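Local coordinates for protein exopolygalacturonate lyase (Vibrio vulnificus, PDB 5A29) that probably cleaves pectate polysaccharides as a manganese-binding carbon-oxygen lyase of polysaccharide lyase family 2, acting by beta-elimination, at residues W445-L458 / L476-F488. Residues are numbered along the deposited sequence; the frame is centred on the assembly and turned at random.
Sequences WGSLGNDAKAKPTL and LYQITQQPEYLEF. With EDO (1,2-ethanediol), chain P; EDO (1,2-ethanediol), chain F.
The F488 ring against the indole of W445 and the P456 ring against Y485 make this a largely apolar contact, in which a two-stranded antiparallel ribbon (446-447 with 457-458) leans on the turn joining helices 467-480 and 484-500, at the periphery of the molecule and away from the manganese. F488 CE2 stands 3.5 Å above the indole plane, over its centre; the six-membered ring and the phenyl ring are set obliquely, at 43°. The phenylalanine reaches across because its CG is anti to the backbone N (chi1 176°). Indole suits this buried place: its wide face takes the phenyl ring while NE1 bonds to E414.

The phenol of Y485 is sandwiched between P456 of the hairpin and L476 of helix 467-480. P456 CG makes a CH-pi contact over one face, 4.1 Å from the Y485 centroid, a rigid ring laid on a flat one, and L476 CB covers the other face. L448 CD2 approaches the edge, and L458 CD1 packs 3.6 Å from Y485 CD1. The buried hydroxyl meets water 1 in the ring plane, and that water also donates to L448 O, so it ties helix 484-500 to the hairpin. Both helices probably belong to the alpha/alpha barrel expected of this family. In the beta-hairpin, G446 and G449 have positive phi, where a side chain would jam against the preceding carbonyl oxygen.

At the turn, T480 OG1 bonds L476 O and accepts from Q482 N at 3.0 Å, an ST turn where helix 467-480 ends. Its CG2 touches A452 O; the short A452 methyl allows this closeness while meeting I479 CG2. Q482 NE2 donates to the syn side of E484 OE1 (161°). E484 OE2 lies beside the K455 chain, its very close approach to CG being doubtful, and 4.1 Å from K455 NZ, beyond salt-bridge range.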
ATOM      1  N   TRP A 445       7.314  18.631 -14.907  1.00 19.45           N
ATOM      2  CA  TRP A 445       6.411  19.640 -14.285  1.00 20.31           C
ATOM      3  C   TRP A 445       6.845  21.068 -14.553  1.00 22.52           C
ATOM      4  O   TRP A 445       6.069  22.015 -14.271  1.00 22.48           O
ATOM      5  CB  TRP A 445       6.474  19.487 -12.736  1.00 19.13           C
ATOM      6  CG  TRP A 445       5.671  18.363 -12.117  1.00 15.95           C
ATOM      7  CD1 TRP A 445       5.427  17.095 -12.600  1.00 18.17           C
ATOM      8  CD2 TRP A 445       5.031  18.453 -10.879  1.00 17.54           C
ATOM      9  NE1 TRP A 445       4.648  16.390 -11.679  1.00 17.35           N
ATOM     10  CE2 TRP A 445       4.416  17.222 -10.616  1.00 17.57           C
ATOM     11  CE3 TRP A 445       4.892  19.504  -9.962  1.00 16.78           C
ATOM     12  CZ2 TRP A 445       3.669  16.979  -9.440  1.00 17.81           C
ATOM     13  CZ3 TRP A 445       4.154  19.278  -8.807  1.00 18.30           C
ATOM     14  CH2 TRP A 445       3.545  18.050  -8.565  1.00 18.74           C
ATOM     15  N   GLY A 446       8.110  21.237 -14.963  1.00 21.27           N
ATOM     16  CA  GLY A 446       8.746  22.563 -15.008  1.00 23.37           C
ATOM     17  C   GLY A 446       9.607  22.808 -13.751  1.00 26.23           C
ATOM     18  O   GLY A 446      10.214  21.874 -13.229  1.00 23.12           O
ATOM     19  N   SER A 447       9.661  24.052 -13.261  1.00 24.20           N
ATOM     20  CA  SER A 447      10.546  24.458 -12.139  1.00 22.22           C
ATOM     21  C   SER A 447       9.788  24.868 -10.903  1.00 23.64           C
ATOM     22  O   SER A 447       9.032  25.906 -10.924  1.00 22.80           O
ATOM     23  CB  SER A 447      11.449  25.662 -12.522  1.00 27.41           C
ATOM     24  OG  SER A 447      12.186  25.247 -13.654  1.00 32.37           O
ATOM     25  N   LEU A 448      10.084  24.202  -9.774  1.00 20.15           N
ATOM     26  CA  LEU A 448       9.421  24.600  -8.534  1.00 19.67           C
ATOM     27  C   LEU A 448      10.115  25.899  -8.054  1.00 24.37           C
ATOM     28  O   LEU A 448       9.497  26.671  -7.316  1.00 25.60           O
ATOM     29  CB  LEU A 448       9.591  23.612  -7.402  1.00 20.06           C
ATOM     30  CG  LEU A 448       9.188  22.151  -7.672  1.00 20.82           C
ATOM     31  CD1 LEU A 448       9.201  21.370  -6.376  1.00 20.52           C
ATOM     32  CD2 LEU A 448       7.808  22.065  -8.340  1.00 19.48           C
ATOM     33  N   GLY A 449      11.366  26.077  -8.455  1.00 21.59           N
ATOM     34  CA  GLY A 449      12.245  27.197  -7.969  1.00 28.20           C
ATOM     35  C   GLY A 449      13.188  26.774  -6.838  1.00 27.13           C
ATOM     36  O   GLY A 449      13.098  25.663  -6.333  1.00 23.11           O
ATOM     37  N   ASN A 450      14.032  27.696  -6.384  1.00 25.30           N
ATOM     38  CA  ASN A 450      15.182  27.340  -5.558  1.00 28.56           C
ATOM     39  C   ASN A 450      14.790  27.127  -4.146  1.00 27.82           C
ATOM     40  O   ASN A 450      15.505  26.459  -3.436  1.00 28.98           O
ATOM     41  CB  ASN A 450      16.243  28.469  -5.577  1.00 37.21           C
ATOM     42  CG  ASN A 450      16.928  28.596  -6.924  1.00 51.90           C
ATOM     43  OD1 ASN A 450      17.111  27.602  -7.639  1.00 44.91           O
ATOM     44  ND2 ASN A 450      17.367  29.814  -7.258  1.00 51.10           N
ATOM     45  N   ASP A 451      13.656  27.655  -3.715  1.00 27.44           N
ATOM     46  CA  ASP A 451      13.170  27.276  -2.369  1.00 27.00           C
ATOM     47  C   ASP A 451      11.669  27.469  -2.299  1.00 25.54           C
ATOM     48  O   ASP A 451      11.056  27.852  -3.303  1.00 26.18           O
ATOM     49  CB  ASP A 451      13.888  28.119  -1.269  1.00 30.74           C
ATOM     50  CG  ASP A 451      13.661  29.599  -1.457  1.00 39.69           C
ATOM     51  OD1 ASP A 451      12.556  30.007  -1.893  1.00 34.90           O
ATOM     52  OD2 ASP A 451      14.570  30.369  -1.137  1.00 40.84           O
ATOM     53  N   ALA A 452      11.079  27.128  -1.154  1.00 26.56           N
ATOM     54  CA  ALA A 452       9.609  27.098  -1.005  1.00 25.24           C
ATOM     55  C   ALA A 452       8.991  28.497  -1.046  1.00 29.82           C
ATOM     56  O   ALA A 452       7.751  28.630  -1.087  1.00 26.30           O
ATOM     57  CB  ALA A 452       9.221  26.417   0.267  1.00 28.00           C
ATOM     58  N   LYS A 453       9.818  29.548  -0.997  1.00 27.02           N
ATOM     59  CA  LYS A 453       9.252  30.888  -1.160  1.00 31.14           C
ATOM     60  C   LYS A 453       9.165  31.275  -2.646  1.00 33.06           C
ATOM     61  O   LYS A 453       8.575  32.287  -2.951  1.00 41.38           O
ATOM     62  CB  LYS A 453      10.054  31.950  -0.334  1.00 35.47           C
ATOM     63  CG  LYS A 453      10.158  31.597   1.152  1.00 35.07           C
ATOM     64  CD  LYS A 453      10.416  32.825   2.020  1.00 50.21           C
ATOM     65  CE  LYS A 453      11.798  33.362   1.793  1.00 46.49           C
ATOM     66  NZ  LYS A 453      12.717  32.197   1.873  1.00 56.71           N
ATOM     67  N   ALA A 454       9.770  30.513  -3.567  1.00 31.90           N
ATOM     68  CA  ALA A 454       9.771  30.900  -4.987  1.00 31.61           C
ATOM     69  C   ALA A 454       8.349  30.838  -5.564  1.00 33.86           C
ATOM     70  O   ALA A 454       7.488  30.149  -5.059  1.00 28.92           O
ATOM     71  CB  ALA A 454      10.696  30.015  -5.812  1.00 35.73           C
ATOM     72  N   LYS A 455       8.088  31.587  -6.611  1.00 31.24           N
ATOM     73  CA  LYS A 455       6.854  31.370  -7.345  1.00 33.62           C
ATOM     74  C   LYS A 455       7.262  30.358  -8.465  1.00 28.28           C
ATOM     75  O   LYS A 455       8.220  30.602  -9.181  1.00 28.15           O
ATOM     76  CB  LYS A 455       6.390  32.700  -7.918  1.00 36.93           C
ATOM     77  CG  LYS A 455       5.028  32.674  -8.550  1.00 49.37           C
ATOM     78  CD  LYS A 455       4.777  33.964  -9.309  1.00 52.87           C
ATOM     79  CE  LYS A 455       5.241  33.794 -10.744  1.00 63.81           C
ATOM     80  NZ  LYS A 455       4.618  34.869 -11.557  1.00 76.44           N
ATOM     81  N   PRO A 456       6.563  29.215  -8.575  1.00 24.37           N
ATOM     82  CA  PRO A 456       7.033  28.160  -9.500  1.00 23.71           C
ATOM     83  C   PRO A 456       6.727  28.573 -10.946  1.00 26.52           C
ATOM     84  O   PRO A 456       5.941  29.489 -11.119  1.00 24.43           O
ATOM     85  CB  PRO A 456       6.181  26.966  -9.113  1.00 22.47           C
ATOM     86  CG  PRO A 456       4.899  27.573  -8.538  1.00 23.13           C
ATOM     87  CD  PRO A 456       5.378  28.802  -7.813  1.00 24.91           C
ATOM     88  N   THR A 457       7.393  27.960 -11.926  1.00 24.42           N
ATOM     89  CA  THR A 457       7.076  28.081 -13.361  1.00 24.86           C
ATOM     90  C   THR A 457       6.685  26.670 -13.839  1.00 24.94           C
ATOM     91  O   THR A 457       7.547  25.847 -14.151  1.00 23.56           O
ATOM     92  CB  THR A 457       8.306  28.604 -14.150  1.00 33.13           C
ATOM     93  OG1 THR A 457       8.628  29.909 -13.642  1.00 34.66           O
ATOM     94  CG2 THR A 457       7.981  28.762 -15.635  1.00 31.77           C
ATOM     95  N   LEU A 458       5.399  26.366 -13.797  1.00 22.79           N
ATOM     96  CA  LEU A 458       4.932  24.979 -13.990  1.00 20.81           C
ATOM     97  C   LEU A 458       4.404  24.762 -15.416  1.00 29.77           C
ATOM     98  O   LEU A 458       3.928  25.699 -16.085  1.00 25.67           O
ATOM     99  CB  LEU A 458       3.825  24.650 -13.010  1.00 20.53           C
ATOM    100  CG  LEU A 458       4.239  24.858 -11.557  1.00 20.68           C
ATOM    101  CD1 LEU A 458       3.046  24.697 -10.626  1.00 19.25           C
ATOM    102  CD2 LEU A 458       5.374  23.892 -11.251  1.00 22.08           C
ATOM    103  N   LEU A 476       2.114  20.611  -2.454  1.00 13.95           N
ATOM    104  CA  LEU A 476       2.934  21.758  -2.653  1.00 16.72           C
ATOM    105  C   LEU A 476       2.128  23.056  -2.497  1.00 17.98           C
ATOM    106  O   LEU A 476       2.643  24.062  -2.032  1.00 16.98           O
ATOM    107  CB  LEU A 476       3.545  21.775  -4.075  1.00 15.58           C
ATOM    108  CG  LEU A 476       4.825  20.913  -4.057  1.00 18.68           C
ATOM    109  CD1 LEU A 476       5.121  20.451  -5.459  1.00 18.06           C
ATOM    110  CD2 LEU A 476       6.011  21.788  -3.543  1.00 16.98           C
ATOM    111  N   TYR A 477       0.886  23.035  -2.911  1.00 18.75           N
ATOM    112  CA  TYR A 477       0.005  24.178  -2.518  1.00 19.77           C
ATOM    113  C   TYR A 477      -0.071  24.369  -0.975  1.00 20.64           C
ATOM    114  O   TYR A 477       0.045  25.523  -0.510  1.00 21.44           O
ATOM    115  CB  TYR A 477      -1.412  24.009  -3.134  1.00 21.43           C
ATOM    116  CG  TYR A 477      -2.295  25.163  -2.774  1.00 22.02           C
ATOM    117  CD1 TYR A 477      -2.107  26.412  -3.372  1.00 22.25           C
ATOM    118  CD2 TYR A 477      -3.276  25.010  -1.782  1.00 23.55           C
ATOM    119  CE1 TYR A 477      -2.875  27.515  -2.983  1.00 26.49           C
ATOM    120  CE2 TYR A 477      -4.073  26.109  -1.392  1.00 29.23           C
ATOM    121  CZ  TYR A 477      -3.853  27.346  -1.988  1.00 30.09           C
ATOM    122  OH  TYR A 477      -4.654  28.407  -1.555  1.00 33.96           O
ATOM    123  N   GLN A 478      -0.255  23.297  -0.204  1.00 18.05           N
ATOM    124  CA  GLN A 478      -0.364  23.487   1.255  1.00 22.70           C
ATOM    125  C   GLN A 478       0.949  24.044   1.796  1.00 22.68           C
ATOM    126  O   GLN A 478       0.945  24.922   2.691  1.00 24.15           O
ATOM    127  CB  GLN A 478      -0.724  22.222   1.985  1.00 23.89           C
ATOM    128  CG  GLN A 478      -2.157  21.776   1.757  1.00 28.71           C
ATOM    129  CD  GLN A 478      -2.448  20.532   2.569  1.00 44.10           C
ATOM    130  OE1 GLN A 478      -2.769  19.486   2.023  1.00 54.12           O
ATOM    131  NE2 GLN A 478      -2.248  20.620   3.887  1.00 50.12           N
ATOM    132  N   ILE A 479       2.059  23.569   1.211  1.00 18.51           N
ATOM    133  CA  ILE A 479       3.395  24.067   1.604  1.00 18.76           C
ATOM    134  C   ILE A 479       3.617  25.555   1.294  1.00 20.84           C
ATOM    135  O   ILE A 479       4.110  26.333   2.156  1.00 20.69           O
ATOM    136  CB  ILE A 479       4.523  23.206   0.978  1.00 17.54           C
ATOM    137  CG1 ILE A 479       4.439  21.807   1.574  1.00 16.81           C
ATOM    138  CG2 ILE A 479       5.893  23.878   1.199  1.00 17.65           C
ATOM    139  CD1 ILE A 479       5.312  20.772   0.815  1.00 14.62           C
ATOM    140  N   THR A 480       3.398  25.933   0.043  1.00 18.72           N
ATOM    141  CA  THR A 480       3.914  27.183  -0.486  1.00 19.16           C
ATOM    142  C   THR A 480       2.785  28.244  -0.497  1.00 22.41           C
ATOM    143  O   THR A 480       3.052  29.413  -0.649  1.00 21.07           O
ATOM    144  CB  THR A 480       4.373  27.019  -1.935  1.00 19.78           C
ATOM    145  OG1 THR A 480       3.245  26.686  -2.770  1.00 19.84           O
ATOM    146  CG2 THR A 480       5.514  25.965  -2.071  1.00 20.01           C
ATOM    147  N   GLN A 481       1.537  27.802  -0.408  1.00 23.64           N
ATOM    148  CA  GLN A 481       0.372  28.688  -0.682  1.00 25.11           C
ATOM    149  C   GLN A 481       0.395  29.376  -2.083  1.00 27.62           C
ATOM    150  O   GLN A 481      -0.268  30.409  -2.258  1.00 27.87           O
ATOM    151  CB  GLN A 481       0.180  29.720   0.471  1.00 25.89           C
ATOM    152  CG  GLN A 481      -0.038  29.053   1.827  1.00 30.28           C
ATOM    153  CD  GLN A 481      -1.373  28.365   1.913  1.00 35.74           C
ATOM    154  OE1 GLN A 481      -1.475  27.127   1.916  1.00 46.41           O
ATOM    155  NE2 GLN A 481      -2.408  29.146   1.929  1.00 30.17           N
ATOM    156  N   GLN A 482       1.137  28.847  -3.065  1.00 21.68           N
ATOM    157  CA  GLN A 482       1.201  29.451  -4.367  1.00 22.21           C
ATOM    158  C   GLN A 482       0.063  28.946  -5.271  1.00 26.94           C
ATOM    159  O   GLN A 482      -0.012  27.766  -5.541  1.00 24.47           O
ATOM    160  CB  GLN A 482       2.547  29.194  -5.051  1.00 22.55           C
ATOM    161  CG  GLN A 482       3.729  29.854  -4.301  1.00 21.82           C
ATOM    162  CD  GLN A 482       3.652  31.374  -4.358  1.00 33.54           C
ATOM    163  OE1 GLN A 482       4.104  32.025  -3.443  1.00 36.94           O
ATOM    164  NE2 GLN A 482       3.056  31.941  -5.431  1.00 28.53           N
ATOM    165  N   PRO A 483      -0.860  29.836  -5.652  1.00 27.99           N
ATOM    166  CA  PRO A 483      -1.982  29.409  -6.511  1.00 26.82           C
ATOM    167  C   PRO A 483      -1.574  28.816  -7.853  1.00 22.14           C
ATOM    168  O   PRO A 483      -2.364  28.106  -8.465  1.00 24.22           O
ATOM    169  CB  PRO A 483      -2.802  30.725  -6.709  1.00 29.70           C
ATOM    170  CG  PRO A 483      -1.758  31.815  -6.608  1.00 36.56           C
ATOM    171  CD  PRO A 483      -0.808  31.319  -5.507  1.00 31.10           C
ATOM    172  N   GLU A 484      -0.400  29.104  -8.360  1.00 21.10           N
ATOM    173  CA  GLU A 484       0.088  28.358  -9.495  1.00 22.47           C
ATOM    174  C   GLU A 484      -0.054  26.816  -9.370  1.00 19.94           C
ATOM    175  O   GLU A 484      -0.288  26.155 -10.393  1.00 19.65           O
ATOM    176  CB  GLU A 484       1.550  28.644  -9.784  1.00 28.86           C
ATOM    177  CG  GLU A 484       1.837  30.096 -10.213  1.00 37.29           C
ATOM    178  CD  GLU A 484       1.954  31.110  -9.048  1.00 41.03           C
ATOM    179  OE1 GLU A 484       1.737  30.799  -7.839  1.00 29.98           O
ATOM    180  OE2 GLU A 484       2.271  32.277  -9.372  1.00 58.26           O
ATOM    181  N   TYR A 485       0.127  26.243  -8.170  1.00 19.06           N
ATOM    182  CA  TYR A 485       0.015  24.784  -8.033  1.00 18.75           C
ATOM    183  C   TYR A 485      -1.431  24.348  -8.256  1.00 20.17           C
ATOM    184  O   TYR A 485      -1.696  23.213  -8.671  1.00 18.33           O
ATOM    185  CB  TYR A 485       0.432  24.322  -6.625  1.00 16.77           C
ATOM    186  CG  TYR A 485       1.953  24.351  -6.546  1.00 16.61           C
ATOM    187  CD1 TYR A 485       2.716  23.435  -7.262  1.00 20.61           C
ATOM    188  CD2 TYR A 485       2.601  25.327  -5.768  1.00 19.53           C
ATOM    189  CE1 TYR A 485       4.103  23.486  -7.263  1.00 19.08           C
ATOM    190  CE2 TYR A 485       3.973  25.391  -5.717  1.00 17.92           C
ATOM    191  CZ  TYR A 485       4.716  24.437  -6.455  1.00 20.98           C
ATOM    192  OH  TYR A 485       6.068  24.494  -6.428  1.00 22.53           O
ATOM    193  N   LEU A 486      -2.376  25.218  -7.930  1.00 21.08           N
ATOM    194  CA  LEU A 486      -3.793  24.844  -8.157  1.00 24.16           C
ATOM    195  C   LEU A 486      -4.159  24.965  -9.629  1.00 24.23           C
ATOM    196  O   LEU A 486      -5.004  24.206 -10.095  1.00 25.00           O
ATOM    197  CB  LEU A 486      -4.729  25.755  -7.361  1.00 25.09           C
ATOM    198  CG  LEU A 486      -4.603  25.559  -5.852  1.00 31.86           C
ATOM    199  CD1 LEU A 486      -5.700  26.386  -5.182  1.00 35.67           C
ATOM    200  CD2 LEU A 486      -4.742  24.098  -5.498  1.00 37.33           C
ATOM    201  N   GLU A 487      -3.620  25.962 -10.312  1.00 21.38           N
ATOM    202  CA  GLU A 487      -3.752  26.033 -11.794  1.00 22.80           C
ATOM    203  C   GLU A 487      -3.239  24.756 -12.466  1.00 22.71           C
ATOM    204  O   GLU A 487      -3.876  24.147 -13.339  1.00 18.46           O
ATOM    205  CB  GLU A 487      -2.966  27.218 -12.360  1.00 26.34           C
ATOM    206  CG  GLU A 487      -3.170  27.400 -13.863  1.00 34.01           C
ATOM    207  CD  GLU A 487      -2.591  28.704 -14.441  1.00 48.08           C
ATOM    208  OE1 GLU A 487      -2.005  29.518 -13.683  1.00 51.56           O
ATOM    209  OE2 GLU A 487      -2.661  28.883 -15.685  1.00 54.35           O
ATOM    210  N   PHE A 488      -2.022  24.380 -12.051  1.00 20.15           N
ATOM    211  CA  PHE A 488      -1.377  23.157 -12.531  1.00 17.61           C
ATOM    212  C   PHE A 488      -2.209  21.908 -12.227  1.00 18.30           C
ATOM    213  O   PHE A 488      -2.414  21.057 -13.121  1.00 19.77           O
ATOM    214  CB  PHE A 488       0.026  23.055 -11.891  1.00 18.06           C
ATOM    215  CG  PHE A 488       0.765  21.771 -12.232  1.00 16.84           C
ATOM    216  CD1 PHE A 488       1.418  21.653 -13.431  1.00 17.36           C
ATOM    217  CD2 PHE A 488       0.856  20.736 -11.262  1.00 17.37           C
ATOM    218  CE1 PHE A 488       2.163  20.508 -13.749  1.00 18.82           C
ATOM    219  CE2 PHE A 488       1.572  19.562 -11.568  1.00 18.36           C
ATOM    220  CZ  PHE A 488       2.230  19.448 -12.801  1.00 17.66           C
TER
HETATM  221  C1  EDO P1580      10.950  28.939 -11.651  1.00 56.43           C
HETATM  222  O1  EDO P1580      10.014  29.760 -10.930  1.00 57.81           O
HETATM  223  C2  EDO P1580      12.398  29.259 -11.285  1.00 57.51           C
HETATM  224  O2  EDO P1580      12.409  30.255 -10.255  1.00 61.26           O
HETATM  225  C1  EDO F1570      -2.601  15.470  -1.025  1.00 31.16           C
HETATM  226  O1  EDO F1570      -1.555  14.606  -0.601  1.00 33.57           O
HETATM  227  C2  EDO F1570      -3.528  15.699   0.169  1.00 40.07           C
HETATM  228  O2  EDO F1570      -2.821  16.510   1.119  1.00 48.73           O
HETATM  229  O   HOH W   1       7.378  26.420  -5.552  1.00 23.76           O
HETATM  230  O   HOH W   2       5.954  30.347  -1.553  1.00 30.49           O